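Local coordinates for protein glucose-6-phosphate isomerase (Chlamydia trachomatis D/UW-3/CX, PDB 6OTU) that catalyses the reversible isomerisation of glucose 6-phosphate to fructose 6-phosphate, at residues 183-186 against 190-193; 206-211 against 220-225; 213-218 against 499-504; 249-254 against 259-264; 353-358 against 492-497. All blocks are in the same frame, centred on the assembly; numbering follows the deposited sequence.

How the interactions relate
From the N terminus, interaction 1 closes a short loop between edge strand 180-184 and helix 189-196. Interaction 2 follows in series, folding helix 216-231 back on strand 204-209; a hydrogen bond from Asn221 to the backbone of Asn186 joins the two. Interaction 3 opens inside the loop of interaction 2 and so crosses it, running on to helix 495-511. Interactions 4 and 5 are nested in the long loop that interaction 3 closes. Interaction 4 packs the connection to the other edge strand, 258-262, of the same parallel sheet and meets interaction 2 through Lys211 and Asp264. Interaction 5 brings helix 345-357 to helix 495-511. Glucose-6-phosphate is touched by interactions 2, 3 and 5.

Interaction 1: 183-186 against 190-193; sequences FVSN and DNAA
The carboxamide of Asn191 is the flat group of this contact, and its OD1 is gripped by two consecutive backbone amides just past the end of strand 180-184. Asn186 N lies in the carbonyl plane and uses a lone pair of OD1, at 3.1 Å. Ser185 N instead stands above that plane, 46° out of it, yet gives the shorter bond, 2.9 Å to Asn191 OD1, and a nearly straight one. Val184 CA lies over the same face, 4.1 Å from Asn191 CG. Two donors in different directions should restrict the amide's rotation. ND2 only lies near Phe183 O, at 3.6 Å. The group reaches across because CG is anti to the backbone N of Asn191 (chi1 -167°), which carries it off the helix. Alongside, Val184 CG1 rests against Ala192 CB at 4.1 Å. Ser185 OG makes a weak, unsettled approach to OD1 and has a stronger partner in Asn383 of the second subunit; Gly381 and Thr382 of that subunit bond to the Asn186 side chain. The contact thus ties edge strand 180-184 to the first turn of helix 189-196, with strand 151-155 beside Val184 and helix 216-231 packing on both Val184 and Ala192.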
# COMPACT_ATOMS: atom_id res chain seq x y z
N PHE A 183 -14.04 10.59 2.88
CA PHE A 183 -14.11 9.47 3.81
C PHE A 183 -13.37 9.86 5.08
O PHE A 183 -12.20 10.22 5.03
CB PHE A 183 -13.51 8.19 3.22
CG PHE A 183 -14.18 7.75 1.97
CD1 PHE A 183 -13.81 8.29 0.75
CD2 PHE A 183 -15.20 6.81 2.01
CE1 PHE A 183 -14.45 7.88 -0.42
CE2 PHE A 183 -15.84 6.40 0.85
CZ PHE A 183 -15.46 6.93 -0.37
N VAL A 184 -14.08 9.78 6.21
CA VAL A 184 -13.50 10.01 7.53
C VAL A 184 -13.55 8.67 8.26
O VAL A 184 -14.63 8.12 8.50
CB VAL A 184 -14.26 11.11 8.29
CG1 VAL A 184 -13.76 11.25 9.73
CG2 VAL A 184 -14.14 12.42 7.56
N SER A 185 -12.38 8.14 8.60
CA SER A 185 -12.30 6.78 9.11
C SER A 185 -11.50 6.68 10.40
O SER A 185 -12.00 6.17 11.41
CB SER A 185 -11.70 5.87 8.03
OG SER A 185 -10.46 6.39 7.55
N ASN A 186 -10.27 7.19 10.39
CA ASN A 186 -9.36 7.05 11.52
C ASN A 186 -9.91 7.76 12.76
O ASN A 186 -10.55 8.81 12.69
CB ASN A 186 -7.99 7.64 11.16
CG ASN A 186 -6.83 7.04 11.96
OD1 ASN A 186 -6.99 6.58 13.09
ND2 ASN A 186 -5.63 7.07 11.37
N ASP A 190 -7.15 14.31 13.08
CA ASP A 190 -6.66 15.05 11.93
C ASP A 190 -7.39 14.62 10.67
O ASP A 190 -7.57 15.43 9.75
CB ASP A 190 -5.14 14.88 11.79
CG ASP A 190 -4.37 15.76 12.75
OD1 ASP A 190 -4.94 16.77 13.23
OD2 ASP A 190 -3.19 15.46 13.03
N ASN A 191 -7.86 13.37 10.63
CA ASN A 191 -8.69 12.91 9.52
C ASN A 191 -9.98 13.72 9.43
O ASN A 191 -10.33 14.22 8.35
CB ASN A 191 -8.99 11.41 9.69
CG ASN A 191 -9.58 10.77 8.43
OD1 ASN A 191 -9.86 9.57 8.41
ND2 ASN A 191 -9.78 11.57 7.37
N ALA A 192 -10.70 13.87 10.55
CA ALA A 192 -11.91 14.69 10.53
C ALA A 192 -11.59 16.14 10.22
O ALA A 192 -12.32 16.80 9.46
CB ALA A 192 -12.65 14.59 11.87
N ALA A 193 -10.50 16.66 10.77
CA ALA A 193 -10.18 18.06 10.57
C ALA A 193 -9.88 18.37 9.10
O ALA A 193 -10.35 19.39 8.57
CB ALA A 193 -9.01 18.45 11.47

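Interaction 2: 206-211 against 220-225; sequences VVVVSK and ANEELF. With G6Q (glucose-6-phosphate), chain E.
Val208 and Glu222 meet at about a right angle, the two methyls of the valine set against the outer half of the glutamate. Val208 CG1 lies 3.7 Å from Glu222 OE1, while CG2 touches the carboxyl carbon, 4.0 Å from Glu222 CD. Glu222 CG is anti to the backbone N (chi1 170°) and the chain is extended beyond it, which lays the carboxylate over the valine instead of along the helix; there OE2 forms a salt bridge with Arg226, one turn further on. A second pair, Val206 and Phe225, cross obliquely, with Val206 CG2 4.0 Å from CD2 of the ring. The spacing explains the fit: Val206 and Val208 point to the same side of the strand, and Glu222 and Phe225 lie three residues apart on one side of the helix, which runs back against the strand direction.

No hydrogen bond crosses between the segments; the polar work is done where the strand gives way to the loop. Ser210 OG donates to O3P of glucose-6-phosphate at 2.9 Å, and Lys211 N to O1P at 2.7 Å, so a side chain and a backbone amide hold separate phosphate oxygens. The extended side chain of Lys211 leads away to the carbonyls of Asp264 and Ile266. This phosphate loop after a strand is in keeping with the SIS clan. Strand 204-209 and helix 216-231 form the first half of a beta-alpha-beta unit completed by strand 240-245, whose Phe240 packs on Val206 and Phe225; strand 151-155 flanks the other edge, and helix 189-196 covers Phe225 through Ala192 and Leu196.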
# COMPACT_ATOMS: atom_id res chain seq x y z
N VAL A 206 -23.95 13.72 5.68
CA VAL A 206 -23.01 12.89 6.42
C VAL A 206 -23.59 11.49 6.54
O VAL A 206 -24.65 11.30 7.13
CB VAL A 206 -22.71 13.46 7.81
CG1 VAL A 206 -21.81 12.50 8.59
CG2 VAL A 206 -22.11 14.85 7.71
N VAL A 207 -22.89 10.49 6.00
CA VAL A 207 -23.37 9.11 6.01
C VAL A 207 -22.52 8.33 6.99
O VAL A 207 -21.35 8.03 6.72
CB VAL A 207 -23.33 8.48 4.60
CG1 VAL A 207 -23.96 7.08 4.61
CG2 VAL A 207 -24.06 9.38 3.61
N VAL A 208 -23.09 8.00 8.14
CA VAL A 208 -22.41 7.21 9.16
C VAL A 208 -22.68 5.74 8.89
O VAL A 208 -23.83 5.28 8.95
CB VAL A 208 -22.85 7.61 10.58
CG1 VAL A 208 -21.85 7.11 11.61
CG2 VAL A 208 -23.03 9.12 10.67
N VAL A 209 -21.62 4.99 8.59
CA VAL A 209 -21.73 3.61 8.16
C VAL A 209 -21.03 2.76 9.22
O VAL A 209 -19.81 2.84 9.39
CB VAL A 209 -21.11 3.39 6.77
CG1 VAL A 209 -21.22 1.93 6.36
CG2 VAL A 209 -21.77 4.30 5.73
N SER A 210 -21.81 1.95 9.93
CA SER A 210 -21.24 1.07 10.95
C SER A 210 -22.20 -0.10 11.14
O SER A 210 -23.32 0.12 11.62
CB SER A 210 -21.02 1.82 12.26
OG SER A 210 -20.94 0.92 13.35
N LYS A 211 -21.77 -1.31 10.77
CA LYS A 211 -22.64 -2.48 10.88
C LYS A 211 -23.10 -2.69 12.32
O LYS A 211 -24.30 -2.71 12.60
CB LYS A 211 -21.91 -3.72 10.34
CG LYS A 211 -22.68 -5.04 10.51
CD LYS A 211 -22.04 -6.22 9.75
CE LYS A 211 -22.65 -7.55 10.17
NZ LYS A 211 -21.99 -8.72 9.53
N ALA A 220 -16.88 8.28 17.55
CA ALA A 220 -16.15 9.50 17.86
C ALA A 220 -16.24 10.49 16.70
O ALA A 220 -16.40 11.69 16.91
CB ALA A 220 -14.70 9.19 18.22
N ASN A 221 -16.16 9.99 15.47
CA ASN A 221 -16.16 10.91 14.33
C ASN A 221 -17.54 11.53 14.13
O ASN A 221 -17.64 12.75 13.92
CB ASN A 221 -15.69 10.18 13.08
CG ASN A 221 -14.18 10.12 13.00
OD1 ASN A 221 -13.50 11.13 13.20
ND2 ASN A 221 -13.63 8.94 12.73
N GLU A 222 -18.61 10.72 14.22
CA GLU A 222 -19.96 11.27 14.13
C GLU A 222 -20.17 12.38 15.16
O GLU A 222 -20.73 13.44 14.84
CB GLU A 222 -21.02 10.18 14.30
CG GLU A 222 -22.43 10.75 14.44
CD GLU A 222 -23.54 9.70 14.60
OE1 GLU A 222 -23.26 8.49 14.78
OE2 GLU A 222 -24.72 10.10 14.53
N GLU A 223 -19.73 12.15 16.40
CA GLU A 223 -19.88 13.17 17.43
C GLU A 223 -19.10 14.43 17.07
O GLU A 223 -19.60 15.54 17.24
CB GLU A 223 -19.46 12.62 18.79
CG GLU A 223 -19.59 13.60 19.95
CD GLU A 223 -21.01 14.11 20.15
OE1 GLU A 223 -21.97 13.39 19.77
OE2 GLU A 223 -21.17 15.23 20.71
N LEU A 224 -17.89 14.27 16.51
CA LEU A 224 -17.13 15.43 16.05
C LEU A 224 -17.89 16.22 14.99
O LEU A 224 -17.83 17.45 14.96
CB LEU A 224 -15.78 14.99 15.48
CG LEU A 224 -14.56 15.09 16.40
CD1 LEU A 224 -13.33 14.68 15.63
CD2 LEU A 224 -14.40 16.49 16.97
N PHE A 225 -18.59 15.53 14.09
CA PHE A 225 -19.31 16.24 13.05
C PHE A 225 -20.59 16.87 13.58
O PHE A 225 -20.94 17.99 13.20
CB PHE A 225 -19.60 15.30 11.88
CG PHE A 225 -18.51 15.29 10.83
CD1 PHE A 225 -17.27 14.72 11.10
CD2 PHE A 225 -18.72 15.86 9.58
CE1 PHE A 225 -16.26 14.72 10.13
CE2 PHE A 225 -17.71 15.87 8.62
CZ PHE A 225 -16.47 15.29 8.90
C1 G6Q E . -14.95 -6.33 8.29
C2 G6Q E . -14.33 -6.16 9.68
C3 G6Q E . -14.02 -4.71 10.04
C4 G6Q E . -15.27 -3.85 10.29
C5 G6Q E . -14.91 -2.53 10.98
C6 G6Q E . -16.08 -1.58 11.07
O1 G6Q E . -15.36 -7.39 7.97
O2 G6Q E . -15.17 -6.72 10.68
O3 G6Q E . -13.24 -4.11 9.01
O4 G6Q E . -15.92 -3.56 9.06
O5 G6Q E . -14.38 -2.82 12.28
O6 G6Q E . -17.15 -2.28 11.77
P G6Q E . -18.62 -1.60 11.84
O1P G6Q E . -19.12 -1.51 10.41
O2P G6Q E . -19.44 -2.57 12.68
O3P G6Q E . -18.45 -0.25 12.49

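Interaction 3: 213-218 against 499-504. With G6Q (glucose-6-phosphate), chain E.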
# COMPACT_ATOMS: atom_id res chain seq x y z
N GLY A 213 -22.94 -0.61 14.76
CA GLY A 213 -23.40 0.61 15.40
C GLY A 213 -22.65 1.00 16.66
O GLY A 213 -23.08 1.92 17.36
N THR A 214 -21.52 0.33 16.97
CA THR A 214 -20.83 0.58 18.24
C THR A 214 -19.31 0.76 18.11
O THR A 214 -18.63 0.91 19.13
CB THR A 214 -21.12 -0.56 19.22
OG1 THR A 214 -20.83 -1.82 18.60
CG2 THR A 214 -22.59 -0.55 19.63
N THR A 215 -18.75 0.75 16.90
CA THR A 215 -17.31 0.90 16.74
C THR A 215 -16.84 2.29 17.19
O THR A 215 -17.48 3.30 16.90
CB THR A 215 -16.93 0.66 15.29
OG1 THR A 215 -17.57 -0.54 14.83
CG2 THR A 215 -15.41 0.50 15.15
N LEU A 216 -15.73 2.33 17.93
CA LEU A 216 -15.27 3.60 18.51
C LEU A 216 -15.10 4.69 17.46
O LEU A 216 -15.50 5.84 17.67
CB LEU A 216 -13.96 3.38 19.26
CG LEU A 216 -13.22 4.66 19.64
CD1 LEU A 216 -14.06 5.47 20.61
CD2 LEU A 216 -11.83 4.35 20.23
N GLU A 217 -14.49 4.36 16.30
CA GLU A 217 -14.10 5.39 15.34
C GLU A 217 -15.30 6.10 14.72
O GLU A 217 -15.38 7.34 14.81
CB GLU A 217 -13.17 4.79 14.28
CG GLU A 217 -11.80 4.44 14.79
CD GLU A 217 -11.69 2.99 15.24
OE1 GLU A 217 -10.59 2.42 15.12
OE2 GLU A 217 -12.70 2.42 15.73
N PRO A 218 -16.24 5.41 14.07
CA PRO A 218 -17.44 6.12 13.59
C PRO A 218 -18.14 6.91 14.68
O PRO A 218 -18.64 8.01 14.41
CB PRO A 218 -18.35 4.99 13.07
CG PRO A 218 -17.49 3.79 12.97
CD PRO A 218 -16.35 3.95 13.89
N LEU A 499 -10.61 -8.54 18.81
CA LEU A 499 -9.63 -8.25 19.85
C LEU A 499 -9.18 -6.80 19.79
O LEU A 499 -9.02 -6.14 20.83
CB LEU A 499 -8.44 -9.19 19.70
CG LEU A 499 -7.25 -8.74 20.52
CD1 LEU A 499 -7.55 -8.96 21.99
CD2 LEU A 499 -6.01 -9.48 20.07
N GLY A 500 -8.97 -6.27 18.58
CA GLY A 500 -8.62 -4.87 18.46
C GLY A 500 -9.67 -3.96 19.06
O GLY A 500 -9.36 -3.03 19.82
N LYS A 501 -10.94 -4.21 18.75
CA LYS A 501 -12.00 -3.41 19.33
C LYS A 501 -12.07 -3.58 20.84
O LYS A 501 -12.36 -2.62 21.57
CB LYS A 501 -13.35 -3.75 18.69
CG LYS A 501 -13.34 -3.60 17.18
CD LYS A 501 -14.75 -3.63 16.65
CE LYS A 501 -14.74 -3.42 15.18
NZ LYS A 501 -16.11 -3.18 14.67
N GLU A 502 -11.76 -4.78 21.35
CA GLU A 502 -11.76 -4.97 22.80
C GLU A 502 -10.61 -4.22 23.46
O GLU A 502 -10.79 -3.61 24.52
CB GLU A 502 -11.71 -6.45 23.14
CG GLU A 502 -11.48 -6.71 24.61
CD GLU A 502 -11.14 -8.15 24.92
OE1 GLU A 502 -11.44 -9.04 24.09
OE2 GLU A 502 -10.57 -8.39 26.02
N LEU A 503 -9.41 -4.25 22.86
CA LEU A 503 -8.31 -3.42 23.36
C LEU A 503 -8.68 -1.94 23.40
O LEU A 503 -8.30 -1.22 24.32
CB LEU A 503 -7.06 -3.62 22.48
CG LEU A 503 -6.43 -5.01 22.55
CD1 LEU A 503 -5.37 -5.20 21.45
CD2 LEU A 503 -5.85 -5.26 23.94
N ALA A 504 -9.42 -1.47 22.38
CA ALA A 504 -9.83 -0.07 22.33
C ALA A 504 -10.76 0.27 23.49
O ALA A 504 -10.63 1.33 24.10
CB ALA A 504 -10.51 0.24 21.00
C1 G6Q E . -14.95 -6.33 8.29
C2 G6Q E . -14.33 -6.16 9.68
C3 G6Q E . -14.02 -4.71 10.04
C4 G6Q E . -15.27 -3.85 10.29
C5 G6Q E . -14.91 -2.53 10.98
C6 G6Q E . -16.08 -1.58 11.07
O1 G6Q E . -15.36 -7.39 7.97
O2 G6Q E . -15.17 -6.72 10.68
O3 G6Q E . -13.24 -4.11 9.01
O4 G6Q E . -15.92 -3.56 9.06
O5 G6Q E . -14.38 -2.82 12.28
O6 G6Q E . -17.15 -2.28 11.77
P G6Q E . -18.62 -1.60 11.84
O1P G6Q E . -19.12 -1.51 10.41
O2P G6Q E . -19.44 -2.57 12.68
O3P G6Q E . -18.45 -0.25 12.49
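Hydrogen bonding centres on the hydroxyl of Thr215, which joins Lys501 to the substrate. Lys501 NZ donates to Thr215 OG1 at 3.0 Å, and that hydroxyl in turn donates to O3P of glucose-6-phosphate at a short 2.5 Å. With OG1 anti to its own carbonyl carbon (chi1 -47°), the hydroxyl can face phosphate and amine together. Lys501 arrives obliquely with its chain extended beyond CG, so that NZ reaches from the helix into the pocket. There it also makes two weak bonds to the ligand, 3.2 Å to O6 and 3.0 Å to O5, and thereby spans the join between phosphate ester and sugar.

Thr215 occupies the N-cap position of helix 216-231, although its side chain makes no capping bond. The phosphate lies near this helix start, off to the side of its axis, so the helix dipole may contribute to stabilising its charge; the loop between strand 204-209 and helix 216-231 carries the phosphate. Lys501 belongs to the ligand pocket and is probably an active-site residue, as is His386 of the second subunit, which packs on both Thr215 and Lys501. Glu217 OE1 is hydrogen-bonded to NE2 of that histidine, so the pocket is built across the dimer interface.

Apolar contact is slighter. Thr215 CG2 lies against the end of the lysine chain, 4.0 Å from Lys501 CE, and one helical turn beyond Lys501 the CB of Ala504 meets Leu216 CD2 at 4.4 Å.

Interaction 4: 249-254 against 259-264; sequences PMDDKS and VFHLWD
The polar link is a hydrogen bond from His261 NE2 to Asp251 OD1, 2.8 Å long and bent at the hydrogen. The oxygen lies at the edge of the imidazole, near its plane, but NE2 meets it from above the carboxylate plane, 43° out of it, and the two planes stand 80° apart. Asp251 CG is anti to the backbone N (chi1 -174°), which swings the carboxylate from the loop toward the strand; its other oxygen, OD2, takes a hydrogen bond from Gly247 N, so both ends of the carboxylate are held. Within the loop, Ser254 OG donates to Asp252 OD1 at 3.1 Å, and the amine of Lys253 forms a salt bridge with Glu258.

Asp251 is also the centre of an inverse gamma turn, within the loop that connects strand 240-245 to strand 258-262, an edge strand of the parallel sheet. The contact therefore folds a connecting loop down on the strand it leads into.

Van der Waals contacts gather on Val259. Its CG1 comes close to the carboxylate, crossing it at about a right angle, 3.3 Å from Asp251 OD1, and its CG2 lies 3.8 Å from Asp252 O. Lys253, bent along its chain, lays CD 4.0 Å from Val259 CG2.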
# COMPACT_ATOMS: atom_id res chain seq x y z
N PRO A 249 -27.98 -0.59 17.63
CA PRO A 249 -28.19 0.63 18.43
C PRO A 249 -28.29 1.89 17.60
O PRO A 249 -28.78 2.91 18.09
CB PRO A 249 -26.97 0.67 19.35
CG PRO A 249 -26.47 -0.74 19.40
CD PRO A 249 -26.75 -1.30 18.04
N MET A 250 -27.84 1.84 16.34
CA MET A 250 -27.85 2.98 15.43
C MET A 250 -29.10 3.03 14.56
O MET A 250 -29.36 4.06 13.93
CB MET A 250 -26.60 2.92 14.54
CG MET A 250 -26.10 4.24 14.00
SD MET A 250 -24.52 4.05 13.12
CE MET A 250 -23.41 4.11 14.52
N ASP A 251 -29.88 1.94 14.52
CA ASP A 251 -31.06 1.81 13.68
C ASP A 251 -32.18 2.66 14.26
O ASP A 251 -33.12 2.14 14.88
CB ASP A 251 -31.42 0.32 13.58
CG ASP A 251 -32.54 0.05 12.61
OD1 ASP A 251 -32.84 0.92 11.77
OD2 ASP A 251 -33.12 -1.06 12.70
N ASP A 252 -32.09 3.98 14.06
CA ASP A 252 -32.80 4.95 14.90
C ASP A 252 -33.26 6.11 14.02
O ASP A 252 -32.49 7.04 13.76
CB ASP A 252 -31.87 5.42 16.01
CG ASP A 252 -32.58 6.20 17.09
OD1 ASP A 252 -33.78 6.54 16.93
OD2 ASP A 252 -31.92 6.48 18.11
N LYS A 253 -34.52 6.07 13.57
CA LYS A 253 -34.99 7.09 12.63
C LYS A 253 -35.26 8.44 13.31
O LYS A 253 -35.46 9.44 12.61
CB LYS A 253 -36.25 6.61 11.92
CG LYS A 253 -35.97 5.74 10.71
CD LYS A 253 -35.59 6.59 9.49
CE LYS A 253 -36.77 6.74 8.55
NZ LYS A 253 -37.32 5.40 8.19
N SER A 254 -35.25 8.49 14.64
CA SER A 254 -35.35 9.75 15.36
C SER A 254 -34.02 10.46 15.48
O SER A 254 -33.99 11.63 15.88
CB SER A 254 -35.95 9.51 16.76
OG SER A 254 -34.92 9.29 17.72
N VAL A 259 -32.33 5.96 7.45
CA VAL A 259 -31.57 4.83 7.96
C VAL A 259 -31.69 3.70 6.95
O VAL A 259 -32.80 3.29 6.60
CB VAL A 259 -32.07 4.36 9.34
CG1 VAL A 259 -31.38 3.04 9.74
CG2 VAL A 259 -31.87 5.46 10.40
N PHE A 260 -30.55 3.20 6.47
CA PHE A 260 -30.49 2.04 5.58
C PHE A 260 -29.88 0.86 6.32
O PHE A 260 -29.15 1.01 7.30
CB PHE A 260 -29.68 2.36 4.30
CG PHE A 260 -30.30 3.44 3.45
CD1 PHE A 260 -31.25 3.13 2.48
CD2 PHE A 260 -29.93 4.78 3.63
CE1 PHE A 260 -31.82 4.14 1.69
CE2 PHE A 260 -30.50 5.80 2.86
CZ PHE A 260 -31.45 5.48 1.88
N HIS A 261 -30.20 -0.35 5.86
CA HIS A 261 -29.83 -1.57 6.56
C HIS A 261 -28.97 -2.48 5.71
O HIS A 261 -29.17 -2.60 4.49
CB HIS A 261 -31.08 -2.35 6.99
CG HIS A 261 -32.05 -1.56 7.79
ND1 HIS A 261 -33.38 -1.45 7.45
CD2 HIS A 261 -31.90 -0.84 8.93
CE1 HIS A 261 -34.01 -0.69 8.34
NE2 HIS A 261 -33.13 -0.31 9.25
N LEU A 262 -28.02 -3.13 6.37
CA LEU A 262 -27.50 -4.43 5.99
C LEU A 262 -27.94 -5.41 7.09
O LEU A 262 -28.79 -5.09 7.91
CB LEU A 262 -25.98 -4.37 5.80
CG LEU A 262 -25.08 -4.07 7.01
CD1 LEU A 262 -23.69 -4.66 6.76
CD2 LEU A 262 -24.98 -2.56 7.31
N TRP A 263 -27.37 -6.61 7.10
CA TRP A 263 -27.78 -7.64 8.05
C TRP A 263 -26.54 -8.38 8.56
O TRP A 263 -25.42 -8.16 8.08
CB TRP A 263 -28.81 -8.59 7.41
CG TRP A 263 -29.98 -7.78 6.92
CD1 TRP A 263 -31.10 -7.45 7.62
CD2 TRP A 263 -30.08 -7.11 5.66
NE1 TRP A 263 -31.91 -6.64 6.87
CE2 TRP A 263 -31.31 -6.41 5.66
CE3 TRP A 263 -29.26 -7.02 4.53
CZ2 TRP A 263 -31.73 -5.66 4.57
CZ3 TRP A 263 -29.68 -6.26 3.46
CH2 TRP A 263 -30.91 -5.60 3.48
N ASP A 264 -26.75 -9.27 9.54
CA ASP A 264 -25.64 -9.90 10.25
C ASP A 264 -24.82 -10.82 9.35
O ASP A 264 -23.61 -10.96 9.56
CB ASP A 264 -26.16 -10.68 11.46
CG ASP A 264 -26.26 -9.81 12.69
OD1 ASP A 264 -25.87 -8.63 12.60
OD2 ASP A 264 -26.74 -10.29 13.74

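Interaction 5: 353-358 against 492-497; sequences GMESNG and FDQEGV. With G6Q (glucose-6-phosphate), chain E.
The last turn of helix 345-357 and the start of helix 495-511 come together with Glu355 CA and Gln494 CA 6.6 Å apart, Gln494 taking the N-cap position of the second helix. No hydrogen bond crosses between the segments; the contact is carried by the Glu355 carboxylate, which leaves its helix on an extended chain (chi1 -154°) and whose OE1 lies among carbon atoms. OE1 is 3.2 Å from Val497 CG2, the valine crossing the glutamate at about a right angle, and 3.5 Å from Gln494 CB. These two side chains form an apolar wall beside the oxygen and leave it directed at the ligand, where C2 of glucose-6-phosphate is 3.0 Å from OE1. The other oxygen, OE2, lies 3.6 Å from ligand C1 and is held by a hydrogen bond from Gln351 NE2. Gln494 CG, set between the backbone N and the carbonyl carbon (chi1 54°), lies 3.7 Å from ligand O2; the bend at chi2 turns the amide so that OE1 bonds to Arg269. The second subunit closes over this region, with Ser387 packing on Glu355 and Gln385 on Val497. The sugar is bound here in its open-chain form, and a carboxylate poised at C1 and C2 is consistent with the role of Glu355 as the proton donor, as in the enediol mechanism of phosphoglucose isomerases.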
# COMPACT_ATOMS: atom_id res chain seq x y z
N GLY A 353 -8.69 -10.20 1.53
CA GLY A 353 -7.94 -11.44 1.54
C GLY A 353 -7.26 -11.76 2.86
O GLY A 353 -7.39 -12.88 3.35
N MET A 354 -6.55 -10.79 3.44
CA MET A 354 -5.80 -11.07 4.67
C MET A 354 -6.71 -11.16 5.89
O MET A 354 -6.44 -11.94 6.82
CB MET A 354 -4.73 -10.00 4.89
CG MET A 354 -3.70 -9.98 3.77
SD MET A 354 -2.35 -8.84 4.07
CE MET A 354 -1.48 -9.71 5.37
N GLU A 355 -7.78 -10.36 5.95
CA GLU A 355 -8.70 -10.50 7.07
C GLU A 355 -9.52 -11.78 6.97
O GLU A 355 -9.81 -12.43 7.99
CB GLU A 355 -9.62 -9.28 7.17
CG GLU A 355 -10.12 -9.02 8.56
CD GLU A 355 -11.28 -8.09 8.58
OE1 GLU A 355 -11.86 -7.90 9.66
OE2 GLU A 355 -11.63 -7.54 7.51
N SER A 356 -9.90 -12.18 5.75
CA SER A 356 -10.66 -13.42 5.60
C SER A 356 -9.79 -14.63 5.89
O SER A 356 -10.18 -15.51 6.67
CB SER A 356 -11.23 -13.53 4.18
OG SER A 356 -12.18 -12.52 3.91
N ASN A 357 -8.61 -14.70 5.29
CA ASN A 357 -7.86 -15.94 5.29
C ASN A 357 -6.62 -15.88 6.16
O ASN A 357 -5.82 -16.82 6.16
CB ASN A 357 -7.54 -16.34 3.84
CG ASN A 357 -8.81 -16.66 3.06
OD1 ASN A 357 -9.79 -17.11 3.66
ND2 ASN A 357 -8.82 -16.43 1.74
N GLY A 358 -6.46 -14.81 6.94
CA GLY A 358 -5.37 -14.76 7.90
C GLY A 358 -5.71 -15.57 9.14
O GLY A 358 -5.92 -15.01 10.22
N PHE A 492 -14.83 -16.09 7.24
CA PHE A 492 -15.87 -15.07 7.37
C PHE A 492 -16.02 -14.50 8.77
O PHE A 492 -16.93 -13.70 8.99
CB PHE A 492 -17.21 -15.63 6.86
CG PHE A 492 -17.10 -16.23 5.48
CD1 PHE A 492 -16.86 -15.41 4.37
CD2 PHE A 492 -17.18 -17.61 5.30
CE1 PHE A 492 -16.74 -15.96 3.09
CE2 PHE A 492 -17.04 -18.17 4.02
CZ PHE A 492 -16.82 -17.34 2.92
N ASP A 493 -15.16 -14.86 9.72
CA ASP A 493 -15.09 -14.14 10.99
C ASP A 493 -13.74 -13.45 11.11
O ASP A 493 -12.92 -13.43 10.17
CB ASP A 493 -15.40 -15.07 12.17
CG ASP A 493 -14.41 -16.22 12.30
OD1 ASP A 493 -13.52 -16.36 11.42
OD2 ASP A 493 -14.55 -16.98 13.29
N GLN A 494 -13.49 -12.84 12.27
CA GLN A 494 -12.31 -12.00 12.42
C GLN A 494 -12.01 -11.76 13.89
O GLN A 494 -12.09 -10.63 14.39
CB GLN A 494 -12.49 -10.68 11.65
CG GLN A 494 -13.75 -9.86 11.95
CD GLN A 494 -15.02 -10.41 11.35
OE1 GLN A 494 -15.07 -10.77 10.17
NE2 GLN A 494 -16.08 -10.49 12.16
N GLU A 495 -11.66 -12.82 14.61
CA GLU A 495 -11.43 -12.70 16.04
C GLU A 495 -10.24 -11.78 16.35
O GLU A 495 -10.19 -11.23 17.46
CB GLU A 495 -11.23 -14.08 16.64
CG GLU A 495 -12.52 -14.87 16.72
CD GLU A 495 -13.59 -14.20 17.58
OE1 GLU A 495 -13.24 -13.62 18.65
OE2 GLU A 495 -14.77 -14.23 17.18
N GLY A 496 -9.30 -11.61 15.41
CA GLY A 496 -8.24 -10.64 15.60
C GLY A 496 -8.75 -9.20 15.62
O GLY A 496 -8.26 -8.37 16.39
N VAL A 497 -9.75 -8.90 14.78
CA VAL A 497 -10.34 -7.56 14.75
C VAL A 497 -11.25 -7.33 15.95
O VAL A 497 -11.29 -6.23 16.51
CB VAL A 497 -11.08 -7.34 13.42
CG1 VAL A 497 -11.80 -5.98 13.43
CG2 VAL A 497 -10.12 -7.44 12.25
C1 G6Q E . -14.95 -6.33 8.29
C2 G6Q E . -14.33 -6.16 9.68
C3 G6Q E . -14.02 -4.71 10.04
C4 G6Q E . -15.27 -3.85 10.29
C5 G6Q E . -14.91 -2.53 10.98
C6 G6Q E . -16.08 -1.58 11.07
O1 G6Q E . -15.36 -7.39 7.97
O2 G6Q E . -15.17 -6.72 10.68
O3 G6Q E . -13.24 -4.11 9.01
O4 G6Q E . -15.92 -3.56 9.06
O5 G6Q E . -14.38 -2.82 12.28
O6 G6Q E . -17.15 -2.28 11.77
P G6Q E . -18.62 -1.60 11.84
O1P G6Q E . -19.12 -1.51 10.41
O2P G6Q E . -19.44 -2.57 12.68
O3P G6Q E . -18.45 -0.25 12.49